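Local coordinates for separin (PDB 5U1T), which cleaves the Scc1 subunit of cohesin as a caspase-like cysteine protease, driving chromosome segregation at the onset of anaphase, at residues A[416-421]-A[432-437]; A[440-445]-A[452-457]; A[1493-1498]-A[1543-1548]; A[1524-1529]-A[1562-1567]. All blocks are in the same frame, centred on the assembly; numbering follows the deposited sequence.

Contact 1. Residues A[416-421]-A[432-437]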
loop_
_atom_site.group_PDB
_atom_site.type_symbol
_atom_site.label_atom_id
_atom_site.label_comp_id
_atom_site.label_asym_id
_atom_site.label_seq_id
_atom_site.Cartn_x
_atom_site.Cartn_y
_atom_site.Cartn_z
ATOM N N ASN A 416 14.973 -33.785 -32.046
ATOM C CA ASN A 416 14.001 -34.162 -33.054
ATOM C C ASN A 416 13.233 -35.424 -32.710
ATOM O O ASN A 416 12.051 -35.524 -33.002
ATOM C CB ASN A 416 14.675 -34.318 -34.399
ATOM C CG ASN A 416 13.764 -33.946 -35.528
ATOM O OD1 ASN A 416 12.856 -33.138 -35.364
ATOM N ND2 ASN A 416 13.984 -34.549 -36.684
ATOM N N LEU A 417 13.896 -36.383 -32.078
ATOM C CA LEU A 417 13.211 -37.605 -31.692
ATOM C C LEU A 417 12.189 -37.295 -30.618
ATOM O O LEU A 417 11.096 -37.872 -30.595
ATOM C CB LEU A 417 14.198 -38.653 -31.201
ATOM C CG LEU A 417 13.591 -40.033 -30.971
ATOM C CD1 LEU A 417 12.798 -40.447 -32.173
ATOM C CD2 LEU A 417 14.685 -41.027 -30.688
ATOM N N GLU A 418 12.568 -36.382 -29.725
ATOM C CA GLU A 418 11.673 -35.852 -28.707
ATOM C C GLU A 418 10.426 -35.270 -29.364
ATOM O O GLU A 418 9.303 -35.660 -29.044
ATOM C CB GLU A 418 12.396 -34.789 -27.866
ATOM C CG GLU A 418 11.631 -34.320 -26.650
ATOM C CD GLU A 418 11.070 -35.488 -25.835
ATOM O OE1 GLU A 418 11.865 -36.287 -25.280
ATOM O OE2 GLU A 418 9.825 -35.611 -25.755
ATOM N N ILE A 419 10.640 -34.347 -30.298
ATOM C CA ILE A 419 9.551 -33.755 -31.067
ATOM C C ILE A 419 8.714 -34.802 -31.788
ATOM O O ILE A 419 7.479 -34.729 -31.800
ATOM C CB ILE A 419 10.076 -32.759 -32.098
ATOM C CG1 ILE A 419 10.602 -31.508 -31.396
ATOM C CG2 ILE A 419 8.984 -32.394 -33.084
ATOM C CD1 ILE A 419 9.573 -30.814 -30.511
ATOM N N SER A 420 9.383 -35.778 -32.383
ATOM C CA SER A 420 8.675 -36.832 -33.081
ATOM C C SER A 420 7.641 -37.452 -32.165
ATOM O O SER A 420 6.455 -37.449 -32.484
ATOM C CB SER A 420 9.636 -37.902 -33.613
ATOM O OG SER A 420 10.265 -37.450 -34.800
ATOM N N ASN A 421 8.118 -37.935 -31.039
ATOM C CA ASN A 421 7.316 -38.549 -30.009
ATOM C C ASN A 421 6.136 -37.695 -29.609
ATOM O O ASN A 421 5.039 -38.171 -29.404
ATOM C CB ASN A 421 8.197 -38.737 -28.796
ATOM C CG ASN A 421 7.464 -39.349 -27.656
ATOM O OD1 ASN A 421 6.305 -39.661 -27.766
ATOM N ND2 ASN A 421 8.133 -39.519 -26.558
ATOM N N HIS A 432 4.398 -30.112 -20.715
ATOM C CA HIS A 432 5.250 -29.566 -19.662
ATOM C C HIS A 432 6.525 -30.418 -19.639
ATOM O O HIS A 432 7.635 -29.879 -19.581
ATOM C CB HIS A 432 4.531 -29.564 -18.298
ATOM C CG HIS A 432 5.168 -28.686 -17.257
ATOM N ND1 HIS A 432 5.466 -27.354 -17.474
ATOM C CD2 HIS A 432 5.535 -28.945 -15.974
ATOM C CE1 HIS A 432 5.992 -26.833 -16.374
ATOM N NE2 HIS A 432 6.049 -27.777 -15.449
ATOM N N ARG A 433 6.352 -31.739 -19.732
ATOM C CA ARG A 433 7.471 -32.679 -19.774
ATOM C C ARG A 433 8.499 -32.305 -20.836
ATOM O O ARG A 433 9.703 -32.297 -20.581
ATOM C CB ARG A 433 6.988 -34.099 -20.063
ATOM C CG ARG A 433 6.250 -34.793 -18.954
ATOM C CD ARG A 433 5.885 -36.218 -19.396
ATOM N NE ARG A 433 5.094 -36.925 -18.381
ATOM C CZ ARG A 433 4.764 -38.216 -18.442
ATOM N NH1 ARG A 433 5.156 -38.967 -19.478
ATOM N NH2 ARG A 433 4.048 -38.759 -17.455
ATOM N N THR A 434 8.015 -32.010 -22.036
ATOM C CA THR A 434 8.902 -31.698 -23.139
ATOM C C THR A 434 9.696 -30.434 -22.865
ATOM O O THR A 434 10.916 -30.413 -23.038
ATOM C CB THR A 434 8.126 -31.536 -24.455
ATOM O OG1 THR A 434 7.484 -32.779 -24.780
ATOM C CG2 THR A 434 9.068 -31.147 -25.581
ATOM N N ILE A 435 9.004 -29.389 -22.424
ATOM C CA ILE A 435 9.631 -28.099 -22.201
ATOM C C ILE A 435 10.736 -28.252 -21.165
ATOM O O ILE A 435 11.809 -27.662 -21.298
ATOM C CB ILE A 435 8.583 -27.037 -21.764
ATOM C CG1 ILE A 435 7.489 -26.936 -22.827
ATOM C CG2 ILE A 435 9.226 -25.677 -21.553
ATOM C CD1 ILE A 435 6.542 -25.803 -22.632
ATOM N N LEU A 436 10.486 -29.076 -20.152
ATOM C CA LEU A 436 11.473 -29.293 -19.099
ATOM C C LEU A 436 12.630 -30.119 -19.636
ATOM O O LEU A 436 13.776 -29.924 -19.222
ATOM C CB LEU A 436 10.849 -29.980 -17.884
ATOM C CG LEU A 436 9.822 -29.181 -17.080
ATOM C CD1 LEU A 436 9.265 -30.021 -15.945
ATOM C CD2 LEU A 436 10.434 -27.901 -16.560
ATOM N N LYS A 437 12.328 -31.043 -20.553
ATOM C CA LYS A 437 13.367 -31.815 -21.247
ATOM C C LYS A 437 14.240 -30.906 -22.092
ATOM O O LYS A 437 15.464 -30.974 -22.030
ATOM C CB LYS A 437 12.758 -32.900 -22.143
ATOM C CG LYS A 437 12.300 -34.136 -21.414
ATOM C CD LYS A 437 12.015 -35.253 -22.370
ATOM C CE LYS A 437 11.910 -36.580 -21.642
ATOM N NZ LYS A 437 12.159 -37.741 -22.573
#
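The backbones of helical segments 416-421 and 432-437 come nearest at Glu418 and Thr434, whose CA atoms lie 7.5 Å apart. Glu418 carries its CG opposite the backbone N (chi1 -171°) and then bends at chi2, which swings the carboxylate across to the second helix. There OE1 of Glu418 accepts a hydrogen bond of 3.1 Å from NZ of Lys437, within a salt bridge. The amine comes in on the syn side of the carboxylate, 27° out of its plane. Lys437 is extended beyond CG and crosses Glu418 at about a right angle, with its CD 3.6 Å from Glu418 CD. The other oxygen, OE2 of Glu418, lies 3.8 Å from OG1 of Thr434. Lys437 NZ is also hydrogen-bonded to Ser392 OG of helix 388-404, its stronger partner. Apolar groups of Ile395, Phe438 and Phe441 also touch Glu418. With Glu418 cut back to an alanine, the Lys437 amine would probably keep Ser392 but lose its charge partner, and a gap would be likely between the helices. Two successive helices joined by a short loop form this helical hairpin of separase's helical domain, with a salt bridge between a buried glutamate and a partly exposed lysine.

Contact 2. Residues A[440-445]-A[452-457]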
loop_
_atom_site.group_PDB
_atom_site.type_symbol
_atom_site.label_atom_id
_atom_site.label_comp_id
_atom_site.label_asym_id
_atom_site.label_seq_id
_atom_site.Cartn_x
_atom_site.Cartn_y
_atom_site.Cartn_z
ATOM N N LYS A 440 16.853 -29.143 -20.477
ATOM C CA LYS A 440 18.108 -29.837 -20.205
ATOM C C LYS A 440 18.971 -29.940 -21.469
ATOM O O LYS A 440 20.188 -29.769 -21.383
ATOM C CB LYS A 440 17.849 -31.223 -19.592
ATOM C CG LYS A 440 16.892 -31.185 -18.386
ATOM C CD LYS A 440 17.353 -32.017 -17.160
ATOM C CE LYS A 440 16.856 -31.377 -15.839
ATOM N NZ LYS A 440 17.371 -32.064 -14.576
ATOM N N PHE A 441 18.350 -30.205 -22.628
ATOM C CA PHE A 441 19.052 -30.167 -23.926
ATOM C C PHE A 441 19.757 -28.826 -24.117
ATOM O O PHE A 441 20.976 -28.779 -24.283
ATOM C CB PHE A 441 18.100 -30.384 -25.120
ATOM C CG PHE A 441 17.275 -31.640 -25.043
ATOM C CD1 PHE A 441 17.674 -32.719 -24.269
ATOM C CD2 PHE A 441 16.093 -31.737 -25.758
ATOM C CE1 PHE A 441 16.902 -33.855 -24.203
ATOM C CE2 PHE A 441 15.319 -32.877 -25.692
ATOM C CZ PHE A 441 15.724 -33.932 -24.912
ATOM N N ILE A 442 18.970 -27.745 -24.086
ATOM C CA ILE A 442 19.481 -26.405 -24.344
ATOM C C ILE A 442 20.672 -26.127 -23.455
ATOM O O ILE A 442 21.717 -25.689 -23.924
ATOM C CB ILE A 442 18.406 -25.334 -24.140
ATOM C CG1 ILE A 442 17.325 -25.496 -25.204
ATOM C CG2 ILE A 442 19.016 -23.949 -24.252
ATOM C CD1 ILE A 442 16.113 -24.648 -24.979
ATOM N N SER A 443 20.527 -26.445 -22.179
ATOM C CA SER A 443 21.621 -26.338 -21.238
ATOM C C SER A 443 22.861 -27.111 -21.680
ATOM O O SER A 443 23.977 -26.680 -21.419
ATOM C CB SER A 443 21.169 -26.832 -19.872
ATOM O OG SER A 443 20.110 -26.021 -19.389
ATOM N N SER A 444 22.670 -28.241 -22.358
ATOM C CA SER A 444 23.790 -29.104 -22.711
ATOM C C SER A 444 24.472 -28.672 -24.016
ATOM O O SER A 444 25.613 -29.064 -24.285
ATOM C CB SER A 444 23.324 -30.559 -22.803
ATOM O OG SER A 444 22.303 -30.720 -23.775
ATOM N N ALA A 445 23.785 -27.843 -24.804
ATOM C CA ALA A 445 24.306 -27.403 -26.096
ATOM C C ALA A 445 25.627 -26.648 -25.944
ATOM O O ALA A 445 25.808 -25.886 -24.990
ATOM C CB ALA A 445 23.280 -26.542 -26.815
ATOM N N ILE A 452 20.384 -21.710 -29.253
ATOM C CA ILE A 452 19.302 -21.104 -30.009
ATOM C C ILE A 452 18.768 -22.070 -31.073
ATOM O O ILE A 452 17.599 -22.060 -31.419
ATOM C CB ILE A 452 19.753 -19.792 -30.662
ATOM C CG1 ILE A 452 20.146 -18.795 -29.582
ATOM C CG2 ILE A 452 18.632 -19.183 -31.487
ATOM C CD1 ILE A 452 20.369 -17.406 -30.106
ATOM N N GLU A 453 19.632 -22.935 -31.569
ATOM C CA GLU A 453 19.243 -23.892 -32.597
ATOM C C GLU A 453 18.309 -24.954 -32.040
ATOM O O GLU A 453 17.253 -25.232 -32.618
ATOM C CB GLU A 453 20.488 -24.531 -33.182
ATOM C CG GLU A 453 20.408 -24.854 -34.648
ATOM C CD GLU A 453 21.794 -25.048 -35.231
ATOM O OE1 GLU A 453 22.161 -26.207 -35.570
ATOM O OE2 GLU A 453 22.521 -24.025 -35.318
ATOM N N ILE A 454 18.713 -25.538 -30.911
ATOM C CA ILE A 454 17.903 -26.520 -30.199
ATOM C C ILE A 454 16.571 -25.900 -29.792
ATOM O O ILE A 454 15.534 -26.565 -29.809
ATOM C CB ILE A 454 18.636 -27.056 -28.953
ATOM C CG1 ILE A 454 19.889 -27.834 -29.374
ATOM C CG2 ILE A 454 17.704 -27.899 -28.084
ATOM C CD1 ILE A 454 19.622 -28.962 -30.366
ATOM N N PHE A 455 16.592 -24.626 -29.462
ATOM C CA PHE A 455 15.405 -23.962 -28.980
ATOM C C PHE A 455 14.327 -23.967 -30.025
ATOM O O PHE A 455 13.159 -24.057 -29.722
ATOM C CB PHE A 455 15.703 -22.528 -28.571
ATOM C CG PHE A 455 14.496 -21.786 -28.120
ATOM C CD1 PHE A 455 13.896 -22.096 -26.937
ATOM C CD2 PHE A 455 13.944 -20.811 -28.901
ATOM C CE1 PHE A 455 12.772 -21.439 -26.536
ATOM C CE2 PHE A 455 12.817 -20.153 -28.510
ATOM C CZ PHE A 455 12.234 -20.467 -27.322
ATOM N N SER A 456 14.735 -23.889 -31.273
ATOM C CA SER A 456 13.821 -23.724 -32.378
ATOM C C SER A 456 13.122 -25.000 -32.764
ATOM O O SER A 456 12.121 -24.976 -33.439
ATOM C CB SER A 456 14.573 -23.197 -33.579
ATOM O OG SER A 456 13.912 -22.105 -34.133
ATOM N N CYS A 457 13.679 -26.121 -32.359
ATOM C CA CYS A 457 13.024 -27.385 -32.502
ATOM C C CYS A 457 11.841 -27.440 -31.581
ATOM O O CYS A 457 10.891 -28.121 -31.859
ATOM C CB CYS A 457 13.987 -28.518 -32.192
ATOM S SG CYS A 457 15.398 -28.651 -33.288
#
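Ile442 holds CG1 opposite its carbonyl carbon (chi1 -67°) and runs on extended at chi2, which carries CD1 over to helix 448-458. Ile454 has CG2 opposite its backbone N, and this methyl faces back toward helix 431-444. The two side chains run antiparallel alongside each other. CG2 of Ile454 sits 3.8 Å from CG1 of Ile442, and the same methyl is 3.9 Å from CB of Phe441. The Phe441 ring itself leads away from this interface and meets Phe438 edge-to-face. Further along, CD1 of Ile442 reaches the edge of the Phe455 ring, in its plane, at 3.9 Å from Phe455 CD1. Ala445, just past the helix end, adds a looser contact of 4.4 Å between its CB and CG1 of Ile454. All five of these residues are buried. Leu411 of helix 408-425 also touches Ile454, and Phe496 meets the Phe455 ring edge-to-face. The segment axes approach to 8.9 Å and lie 161° apart in direction, so the helices are nearly antiparallel. The contact is purely apolar. It closes a tight antiparallel helical hairpin, the kind of unit from which all-helical domains such as this one are built.

Contact 3. Residues A[1493-1498]-A[1543-1548]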
loop_
_atom_site.group_PDB
_atom_site.type_symbol
_atom_site.label_atom_id
_atom_site.label_comp_id
_atom_site.label_asym_id
_atom_site.label_seq_id
_atom_site.Cartn_x
_atom_site.Cartn_y
_atom_site.Cartn_z
ATOM N N PHE A 1493 18.393 34.826 30.576
ATOM C CA PHE A 1493 17.948 36.126 30.081
ATOM C C PHE A 1493 17.984 36.143 28.542
ATOM O O PHE A 1493 18.968 36.575 27.942
ATOM C CB PHE A 1493 18.820 37.262 30.646
ATOM C CG PHE A 1493 18.611 37.529 32.113
ATOM C CD1 PHE A 1493 17.423 38.055 32.576
ATOM C CD2 PHE A 1493 19.607 37.270 33.029
ATOM C CE1 PHE A 1493 17.231 38.305 33.928
ATOM C CE2 PHE A 1493 19.414 37.524 34.385
ATOM C CZ PHE A 1493 18.226 38.037 34.830
ATOM N N LEU A 1494 16.924 35.654 27.910
ATOM C CA LEU A 1494 16.821 35.661 26.450
ATOM C C LEU A 1494 16.497 37.059 25.924
ATOM O O LEU A 1494 15.418 37.281 25.371
ATOM C CB LEU A 1494 15.735 34.672 25.982
ATOM C CG LEU A 1494 16.100 33.230 25.632
ATOM C CD1 LEU A 1494 16.668 32.513 26.818
ATOM C CD2 LEU A 1494 14.892 32.483 25.103
ATOM N N LEU A 1495 17.410 38.007 26.091
ATOM C CA LEU A 1495 17.108 39.404 25.757
ATOM C C LEU A 1495 17.218 39.716 24.255
ATOM O O LEU A 1495 18.026 40.554 23.853
ATOM C CB LEU A 1495 18.030 40.346 26.535
ATOM C CG LEU A 1495 18.363 39.970 27.982
ATOM C CD1 LEU A 1495 19.370 40.946 28.614
ATOM C CD2 LEU A 1495 17.098 39.897 28.804
ATOM N N GLY A 1496 16.405 39.060 23.430
ATOM C CA GLY A 1496 16.415 39.322 21.999
ATOM C C GLY A 1496 15.035 39.422 21.366
ATOM O O GLY A 1496 14.039 39.049 21.984
ATOM N N CYS A 1497 14.985 39.929 20.134
ATOM C CA CYS A 1497 13.750 39.950 19.352
ATOM C C CYS A 1497 13.000 38.632 19.384
ATOM O O CYS A 1497 13.511 37.607 18.934
ATOM C CB CYS A 1497 14.036 40.298 17.894
ATOM S SG CYS A 1497 14.310 42.028 17.595
ATOM N N SER A 1498 11.787 38.678 19.919
ATOM C CA SER A 1498 10.806 37.599 19.813
ATOM C C SER A 1498 11.238 36.272 20.416
ATOM O O SER A 1498 10.737 35.233 20.009
ATOM C CB SER A 1498 10.426 37.376 18.349
ATOM O OG SER A 1498 9.553 38.383 17.877
ATOM N N GLU A 1543 19.175 48.585 32.722
ATOM C CA GLU A 1543 18.436 48.860 33.939
ATOM C C GLU A 1543 18.098 47.591 34.720
ATOM O O GLU A 1543 18.132 47.578 35.953
ATOM C CB GLU A 1543 17.162 49.629 33.599
ATOM C CG GLU A 1543 16.359 50.054 34.809
ATOM C CD GLU A 1543 17.076 51.073 35.686
ATOM O OE1 GLU A 1543 18.112 51.630 35.256
ATOM O OE2 GLU A 1543 16.581 51.327 36.813
ATOM N N LEU A 1544 17.783 46.531 33.989
ATOM C CA LEU A 1544 17.416 45.251 34.577
ATOM C C LEU A 1544 18.566 44.672 35.397
ATOM O O LEU A 1544 18.383 44.262 36.548
ATOM C CB LEU A 1544 16.996 44.284 33.465
ATOM C CG LEU A 1544 16.233 42.994 33.773
ATOM C CD1 LEU A 1544 17.174 41.840 33.985
ATOM C CD2 LEU A 1544 15.330 43.175 34.972
ATOM N N PHE A 1545 19.750 44.656 34.789
ATOM C CA PHE A 1545 20.975 44.187 35.435
ATOM C C PHE A 1545 21.321 44.999 36.684
ATOM O O PHE A 1545 21.669 44.440 37.730
ATOM C CB PHE A 1545 22.157 44.254 34.463
ATOM C CG PHE A 1545 21.996 43.410 33.226
ATOM C CD1 PHE A 1545 21.237 42.255 33.238
ATOM C CD2 PHE A 1545 22.628 43.770 32.048
ATOM C CE1 PHE A 1545 21.106 41.486 32.096
ATOM C CE2 PHE A 1545 22.496 43.002 30.907
ATOM C CZ PHE A 1545 21.736 41.864 30.935
ATOM N N GLU A 1546 21.251 46.323 36.570
ATOM C CA GLU A 1546 21.644 47.183 37.671
ATOM C C GLU A 1546 20.714 47.008 38.865
ATOM O O GLU A 1546 21.180 46.911 39.999
ATOM C CB GLU A 1546 21.681 48.644 37.232
ATOM C CG GLU A 1546 22.828 49.423 37.870
ATOM C CD GLU A 1546 22.586 49.748 39.349
ATOM O OE1 GLU A 1546 21.399 49.731 39.791
ATOM O OE2 GLU A 1546 23.585 50.034 40.065
ATOM N N LYS A 1547 19.408 46.947 38.617
ATOM C CA LYS A 1547 18.447 46.796 39.710
ATOM C C LYS A 1547 18.539 45.407 40.377
ATOM O O LYS A 1547 18.269 45.271 41.581
ATOM C CB LYS A 1547 17.014 47.062 39.214
ATOM C CG LYS A 1547 16.698 48.529 38.895
ATOM C CD LYS A 1547 16.180 49.294 40.119
ATOM C CE LYS A 1547 16.733 50.723 40.200
ATOM N NZ LYS A 1547 18.215 50.775 40.476
ATOM N N MET A 1548 18.859 44.395 39.590
ATOM C CA MET A 1548 18.974 43.048 40.114
ATOM C C MET A 1548 20.307 42.836 40.809
ATOM O O MET A 1548 20.441 41.942 41.634
ATOM C CB MET A 1548 18.748 42.004 39.022
ATOM C CG MET A 1548 18.020 40.764 39.518
ATOM S SD MET A 1548 17.258 39.792 38.223
ATOM C CE MET A 1548 17.400 40.983 36.919
#
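Phe1493 and Leu1495 stand on the strand end and loop that lead to Cys1497, the catalytic cysteine by similarity, and both pack against helix 1534-1548. The backbones stay well apart: the nearest CA atoms, of Phe1493 and Phe1545, are 10.1 Å apart. Side chains from both sides therefore fill the space, meeting in two places. At the first, the Phe1493 side chain leaves the strand toward the helix, and its ring is met by two residues one turn apart. CE1 of Phe1493 is 3.5 Å from CD1 of Leu1544, and CZ of Phe1493 is 3.7 Å from CE of Met1548. The bend at chi3 turns CE of Met1548 toward the ring, while the torsions before it place SD. SD of Met1548 lies 5.3 Å from the Phe1493 ring centroid and 81° off the ring normal, a Met-aromatic contact at the edge. At the second, CD1 of Leu1495 meets CZ of Phe1545 at 3.4 Å, the two side chains reaching in from facing sides. Shortening Phe1493 to an alanine is likely to leave Leu1544 and Met1548 without the ring they pack on and to open a gap between sheet and helix. Successive inverse gamma turns, centred on Leu1494 and Leu1495, carry the chain from the strand to Gly1496. Cys1497 takes no part in the helix contact; its side chain touches His1471, Asp1531 and an apolar side chain of the other protein chain. A catalytic loop following a core strand, with a helix packed on the sheet, is the layout of the caspase-like fold.

Contact 4. Residues A[1524-1529]-A[1562-1567]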
loop_
_atom_site.group_PDB
_atom_site.type_symbol
_atom_site.label_atom_id
_atom_site.label_comp_id
_atom_site.label_asym_id
_atom_site.label_seq_id
_atom_site.Cartn_x
_atom_site.Cartn_y
_atom_site.Cartn_z
ATOM N N MET A 1524 13.699 29.589 35.422
ATOM C CA MET A 1524 13.372 31.006 35.216
ATOM C C MET A 1524 13.897 31.422 33.857
ATOM O O MET A 1524 15.095 31.442 33.645
ATOM C CB MET A 1524 13.982 31.902 36.310
ATOM C CG MET A 1524 13.502 33.369 36.320
ATOM S SD MET A 1524 13.919 34.444 34.921
ATOM C CE MET A 1524 15.696 34.285 34.890
ATOM N N VAL A 1525 13.003 31.757 32.940
ATOM C CA VAL A 1525 13.428 32.180 31.619
ATOM C C VAL A 1525 12.708 33.460 31.244
ATOM O O VAL A 1525 11.498 33.593 31.430
ATOM C CB VAL A 1525 13.179 31.093 30.557
ATOM C CG1 VAL A 1525 11.732 30.625 30.586
ATOM C CG2 VAL A 1525 13.559 31.608 29.179
ATOM N N LEU A 1526 13.475 34.414 30.739
ATOM C CA LEU A 1526 12.964 35.742 30.461
ATOM C C LEU A 1526 13.173 36.096 28.988
ATOM O O LEU A 1526 14.303 36.069 28.504
ATOM C CB LEU A 1526 13.657 36.748 31.383
ATOM C CG LEU A 1526 13.268 38.227 31.427
ATOM C CD1 LEU A 1526 13.749 38.858 32.756
ATOM C CD2 LEU A 1526 13.867 38.984 30.239
ATOM N N GLY A 1527 12.091 36.428 28.281
ATOM C CA GLY A 1527 12.181 36.782 26.875
ATOM C C GLY A 1527 11.236 37.893 26.476
ATOM O O GLY A 1527 10.573 38.469 27.326
ATOM N N ASN A 1528 11.182 38.198 25.185
ATOM C CA ASN A 1528 10.270 39.213 24.656
ATOM C C ASN A 1528 9.166 38.603 23.847
ATOM O O ASN A 1528 9.395 37.668 23.110
ATOM C CB ASN A 1528 11.000 40.219 23.775
ATOM C CG ASN A 1528 12.030 41.013 24.530
ATOM O OD1 ASN A 1528 11.726 41.652 25.542
ATOM N ND2 ASN A 1528 13.277 40.977 24.040
ATOM N N LEU A 1529 7.978 39.174 23.954
ATOM C CA LEU A 1529 6.791 38.647 23.293
ATOM C C LEU A 1529 6.770 38.946 21.802
ATOM O O LEU A 1529 6.064 38.294 21.057
ATOM C CB LEU A 1529 5.533 39.217 23.943
ATOM C CG LEU A 1529 5.217 38.802 25.369
ATOM C CD1 LEU A 1529 4.100 39.690 25.868
ATOM C CD2 LEU A 1529 4.829 37.338 25.453
ATOM N N LEU A 1562 16.966 43.741 43.845
ATOM C CA LEU A 1562 15.604 43.344 43.489
ATOM C C LEU A 1562 15.570 41.941 42.881
ATOM O O LEU A 1562 16.526 41.489 42.243
ATOM C CB LEU A 1562 14.975 44.349 42.508
ATOM C CG LEU A 1562 14.797 45.802 42.959
ATOM C CD1 LEU A 1562 14.179 46.683 41.880
ATOM C CD2 LEU A 1562 13.957 45.843 44.205
ATOM N N SER A 1563 14.449 41.262 43.098
ATOM C CA SER A 1563 14.115 40.027 42.395
ATOM C C SER A 1563 13.937 40.289 40.899
ATOM O O SER A 1563 13.695 41.420 40.499
ATOM C CB SER A 1563 12.835 39.424 42.973
ATOM O OG SER A 1563 11.701 40.219 42.646
ATOM N N VAL A 1564 14.026 39.243 40.078
ATOM C CA VAL A 1564 13.874 39.394 38.631
ATOM C C VAL A 1564 12.501 39.989 38.322
ATOM O O VAL A 1564 12.328 40.690 37.328
ATOM C CB VAL A 1564 14.067 38.032 37.870
ATOM C CG1 VAL A 1564 12.806 37.163 37.937
ATOM C CG2 VAL A 1564 14.457 38.267 36.419
ATOM N N SER A 1565 11.535 39.732 39.196
ATOM C CA SER A 1565 10.179 40.212 38.996
ATOM C C SER A 1565 10.058 41.711 39.204
ATOM O O SER A 1565 9.741 42.449 38.266
ATOM C CB SER A 1565 9.226 39.480 39.932
ATOM O OG SER A 1565 9.071 38.138 39.518
ATOM N N TYR A 1566 10.292 42.157 40.435
ATOM C CA TYR A 1566 10.266 43.584 40.732
ATOM C C TYR A 1566 11.234 44.332 39.813
ATOM O O TYR A 1566 10.920 45.427 39.338
ATOM C CB TYR A 1566 10.612 43.864 42.209
ATOM C CG TYR A 1566 9.565 43.437 43.236
ATOM C CD1 TYR A 1566 8.319 44.062 43.310
ATOM C CD2 TYR A 1566 9.834 42.423 44.142
ATOM C CE1 TYR A 1566 7.357 43.662 44.254
ATOM C CE2 TYR A 1566 8.888 42.025 45.082
ATOM C CZ TYR A 1566 7.656 42.644 45.137
ATOM O OH TYR A 1566 6.747 42.227 46.081
ATOM N N ALA A 1567 12.396 43.731 39.544
ATOM C CA ALA A 1567 13.421 44.378 38.723
ATOM C C ALA A 1567 12.913 44.647 37.319
ATOM O O ALA A 1567 13.247 45.662 36.722
ATOM C CB ALA A 1567 14.677 43.539 38.662
#
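Val1564 meets Met1524 and Leu1526 at the tight part of this contact. The two strand residues alternate with Val1525, so their side chains emerge on the same face of the sheet. Leu1526 and Val1564 lie alongside, heading opposite ways, with CD1 of Leu1526 3.8 Å from CG2 of Val1564. Met1524 approaches at a slant. The bend at chi2 sets SD of Met1524 4.1 Å from the same CG2 of Val1564. The other branch, CG1 of Val1564, lies 4.2 Å from CG of Met1524. Val1564 thus offers both methyls to the strand. Val1564, Met1524 and Leu1526 are all buried; Phe1493, Met1548 and Ile1587 also touch Val1564.

Strand 1524-1528 runs in the core sheet of the caspase-like protease domain, parallel to strand 1492-1494 on one side and antiparallel to strand 1585-1589 on the other. Helix 1564-1571 lies against the face of this sheet, and Val1564 is its first residue.

Away from Val1564 the segment is looser. Just before it, Ser1563, partly exposed, is the N-cap of the helix. Its OG accepts a capping bond of 3.3 Å from N of Tyr1566, with an N-H...OG angle of 160°, nearly straight. The Ser1563 backbone O takes the first helical bond, 2.8 Å from Ala1567 N. Tyr1566 is exposed and lies far from the strand, with Ser1381 beside it. Leu1562 is partly exposed and touches Lys1547 of helix 1534-1548.

How the contacts relate
The four contacts form two separate pairs on opposite sides of the chain's centre. Contacts 1 and 2 come first along the chain, one after the other. Both use helix 431-444, and their centres are 11 Å apart, so three successive helices pack together in the helical domain. Contacts 3 and 4 lie in the protease domain; the centres of contacts 1 and 3 are about 94 Å apart. The centres of contacts 3 and 4 are only 7 Å apart and their segments alternate in sequence. Strands 1492-1494 and 1524-1528 are neighbours in one sheet, and helices 1534-1548 and 1564-1571 both pack on it. The two pairs thus sample far parts of one elongated chain, a helical region and the protease core.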